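Nicotinate phosphoribosyltransferase (Saccharomyces cerevisiae, PDB 1VLP) catalyses the first step of NAD biosynthesis from nicotinic acid, the ATP-dependent formation of nicotinate ribonucleotide from nicotinate and a phosphoribosyl donor. Local coordinates at residues 169-172 and 173-177; 206-209 and 210-213. One frame throughout, in Å; residues are numbered along the deposited sequence.

Neither contact closes a long loop: each spans consecutive turns of a single helix. They follow one another along the chain, without nesting or crossing. Contact 1 lies in helix 168-181, just ahead of strand 186-188. Contact 2 is at the C-terminal end of helix 197-213, which belongs to the beta-alpha-beta crossover joining that strand to its parallel neighbour 222-225 in the barrel-like part of the fold. The two helices pack together, with the centres of the contacts about 8 Å apart. Ala-176 CB meets Ala-210 CB at 3.5 Å, while Glu-173 lays OE2 against Lys-209 CG at 3.3 Å, which is packing and not an ionic bond.

Contact 1 of 2, residues 169-172 and 173-177; sequences LEQA and EKKAE
Glu-170 O is gripped twice: it accepts the backbone N-H of Lys-174 and a hydrogen from a water whose oxygen is 2.7 Å from Glu-170 O. The same water donates a longer bond, 3.3 Å, to Glu-173 OE1, so it bridges a main-chain carbonyl to a carboxylate one turn of helix 168-181 further on. Glu-173 reaches it with CG anti to the backbone N (chi1 -175°) and an extended chain. Alongside this water bridge run the i to i+4 bonds of the alpha helix, among them Ala-176 N to Ala-172 O at 2.9 Å, nearly straight at 171°.

On another side of the helix, Gln-171 and Lys-175 lie alongside each other, pointing the same way. Lys-175 turns CG beside its own backbone N (chi1 -66°), which carries the chain back past the preceding turn: its CG is 3.2 Å from Gln-171 O, and its CE rests 3.9 Å from Gln-171 CG. Both polar ends go to Asp-372, NZ in a salt bridge to OD2 and NE2 in a hydrogen bond to the carbonyl O; NZ also bonds Asn-368 OD1. A methionine in place of Lys-175 would probably leave the Asp-372 carboxylate without this charged mate. The Lys-175 side chain is about 9 Å from that of Thr-367, inferred to bind 5-phospho-alpha-D-ribose 1-diphosphate.

Elsewhere Glu-173 OE2 comes within 3.2 Å of Glu-177 OE2, and two acceptors so close would be expected to raise the proton affinity of at least one of these carboxylates.

Contact 2 of 2, residues 206-209 and 210-213; sequences GIMK and AVNG
The carboxamide of Asn-212 has Met-208 O over one face: the oxygen is 3.2 Å from ND2 but well above the amide plane, so the N-H does not aim at it and no hydrogen bond forms. Asn-212 OD1 receives a weak hydrogen bond from Lys-219 NZ. What brings the amide back over the preceding turn is its first torsion, with CG beside the backbone N (chi1 -71°). Met-208 O is instead satisfied by the main chain, accepting Asn-212 N at 3.0 Å.

One residue earlier the helical bond is shorter, Val-211 N to Ile-207 O at 2.8 Å, and the donor nitrogen of Val-211 lies almost straight out from the Ile-207 carbonyl. Val-211 sets its CG2 branch beside the backbone N, 3.4 Å from Ile-207 O. This methyl is also the one that looks back to the earlier turn: it meets Ile-207 CG2 methyl to methyl at 4.4 Å and lies 4.5 Å from the selenium, SE, of selenomethionine Met-208. Leu-222 of strand 222-225 touches all three of these side chains, so they form the face of helix 197-213 that packs on this strand of the parallel sheet.

Ala-210 faces helix 168-181. Its small CB sits 3.2 Å from Ile-207 O, and its N bonds Gly-206 O.

Toward the C-terminal end the bonding slackens. Gly-213 N is shared between Lys-209 O, a weak bond of 123° at the hydrogen, and Ala-210 O at 3.2 Å. As main-chain donors probably run short here, the side-chain amide of Asn-218 supplies a donor, ND2, to Ala-210 O, while apolar contacts fix the helix against the strand.

Contact 1 of 2, residues 169-172 and 173-177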
# COMPACT_ATOMS: atom_id res chain seq x y z
N LEU A 169 6.00 11.15 18.92
CA LEU A 169 4.81 10.54 19.57
C LEU A 169 3.68 11.58 19.79
O LEU A 169 2.52 11.32 19.44
CB LEU A 169 5.24 9.89 20.88
CG LEU A 169 4.21 9.07 21.68
CD1 LEU A 169 5.07 8.27 22.66
CD2 LEU A 169 3.21 9.96 22.40
N GLU A 170 4.03 12.73 20.37
CA GLU A 170 3.10 13.81 20.65
C GLU A 170 2.40 14.37 19.40
O GLU A 170 1.19 14.70 19.43
CB GLU A 170 3.87 14.93 21.35
CG GLU A 170 4.38 14.57 22.76
CD GLU A 170 5.65 13.67 22.84
OE1 GLU A 170 6.35 13.37 21.84
OE2 GLU A 170 5.94 13.24 23.99
N GLN A 171 3.16 14.46 18.30
CA GLN A 171 2.60 14.95 17.03
C GLN A 171 1.54 14.00 16.45
O GLN A 171 0.47 14.42 15.97
CB GLN A 171 3.76 15.18 16.06
CG GLN A 171 3.34 15.57 14.70
CD GLN A 171 4.52 15.92 13.82
OE1 GLN A 171 4.94 17.08 13.77
NE2 GLN A 171 5.09 14.94 13.19
N ALA A 172 1.85 12.71 16.51
CA ALA A 172 0.88 11.69 16.09
C ALA A 172 -0.36 11.70 16.98
O ALA A 172 -1.50 11.57 16.48
CB ALA A 172 1.52 10.32 16.06
N GLU A 173 -0.15 11.79 18.28
CA GLU A 173 -1.24 11.85 19.25
C GLU A 173 -2.20 13.01 18.98
O GLU A 173 -3.43 12.82 18.95
CB GLU A 173 -0.68 11.96 20.65
CG GLU A 173 -1.76 11.91 21.71
CD GLU A 173 -1.26 12.27 23.12
OE1 GLU A 173 -0.10 12.70 23.30
OE2 GLU A 173 -2.06 12.12 24.06
N LYS A 174 -1.64 14.18 18.71
CA LYS A 174 -2.44 15.37 18.38
C LYS A 174 -3.25 15.18 17.12
O LYS A 174 -4.41 15.58 17.07
CB LYS A 174 -1.54 16.61 18.26
CG LYS A 174 -2.29 17.82 17.77
CD LYS A 174 -1.51 19.10 17.93
CE LYS A 174 -2.31 20.34 17.49
NZ LYS A 174 -1.29 21.44 17.33
N LYS A 175 -2.65 14.56 16.09
CA LYS A 175 -3.36 14.28 14.84
C LYS A 175 -4.53 13.35 15.13
O LYS A 175 -5.66 13.64 14.76
CB LYS A 175 -2.45 13.65 13.80
CG LYS A 175 -1.37 14.63 13.34
CD LYS A 175 -0.45 13.97 12.34
CE LYS A 175 0.68 14.85 11.94
NZ LYS A 175 1.68 14.10 11.07
N ALA A 176 -4.25 12.26 15.82
CA ALA A 176 -5.27 11.28 16.15
C ALA A 176 -6.43 11.94 16.94
O ALA A 176 -7.59 11.70 16.65
CB ALA A 176 -4.67 10.15 16.90
N GLU A 177 -6.09 12.79 17.88
CA GLU A 177 -7.11 13.42 18.71
C GLU A 177 -7.99 14.32 17.89
O GLU A 177 -9.17 14.37 18.11
CB GLU A 177 -6.46 14.16 19.87
CG GLU A 177 -5.82 13.18 20.87
CD GLU A 177 -5.35 13.80 22.15
OE1 GLU A 177 -5.43 15.05 22.28
OE2 GLU A 177 -4.94 13.01 23.06
O HOH W 1 0.22 15.61 21.83

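Contact 2 of 2, residues 206-209 and 210-213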
# COMPACT_ATOMS: atom_id res chain seq x y z
N GLY A 206 1.67 7.10 19.78
CA GLY A 206 0.87 8.36 19.86
C GLY A 206 -0.59 8.20 19.60
O GLY A 206 -1.45 8.71 20.34
N ILE A 207 -0.87 7.40 18.59
CA ILE A 207 -2.25 7.08 18.20
C ILE A 207 -2.91 6.35 19.38
O ILE A 207 -4.01 6.73 19.81
CB ILE A 207 -2.31 6.26 16.88
CG1 ILE A 207 -1.89 7.13 15.67
CG2 ILE A 207 -3.74 5.66 16.66
CD1 ILE A 207 -1.56 6.37 14.41
N MSE A 208 -2.26 5.33 19.91
CA MSE A 208 -2.88 4.55 20.98
C MSE A 208 -3.05 5.43 22.23
O MSE A 208 -4.00 5.26 22.96
CB MSE A 208 -2.06 3.32 21.33
CG MSE A 208 -1.92 2.31 20.19
SE MSE A 208 -3.56 1.98 19.19
CE MSE A 208 -4.63 1.11 20.67
N LYS A 209 -2.14 6.36 22.46
CA LYS A 209 -2.24 7.28 23.61
C LYS A 209 -3.48 8.13 23.43
O LYS A 209 -4.21 8.39 24.37
CB LYS A 209 -1.00 8.18 23.75
CG LYS A 209 -1.07 9.06 24.99
CD LYS A 209 0.17 9.93 25.24
CE LYS A 209 -0.07 10.90 26.48
NZ LYS A 209 0.23 10.32 27.79
N ALA A 210 -3.72 8.57 22.20
CA ALA A 210 -4.95 9.26 21.83
C ALA A 210 -6.22 8.39 22.06
O ALA A 210 -7.22 8.86 22.64
CB ALA A 210 -4.86 9.75 20.38
N VAL A 211 -6.21 7.16 21.55
CA VAL A 211 -7.34 6.26 21.75
C VAL A 211 -7.69 6.16 23.25
O VAL A 211 -8.85 6.29 23.65
CB VAL A 211 -7.04 4.88 21.17
CG1 VAL A 211 -8.15 3.90 21.56
CG2 VAL A 211 -6.90 4.92 19.63
N ASN A 212 -6.67 5.91 24.06
CA ASN A 212 -6.81 5.62 25.49
C ASN A 212 -7.10 6.80 26.37
O ASN A 212 -7.43 6.62 27.55
CB ASN A 212 -5.61 4.82 25.95
CG ASN A 212 -5.64 3.39 25.38
OD1 ASN A 212 -6.72 2.81 25.30
ND2 ASN A 212 -4.50 2.86 24.94
N GLY A 213 -7.11 8.00 25.77
CA GLY A 213 -7.64 9.21 26.43
C GLY A 213 -9.17 9.18 26.46
O GLY A 213 -9.77 9.84 27.27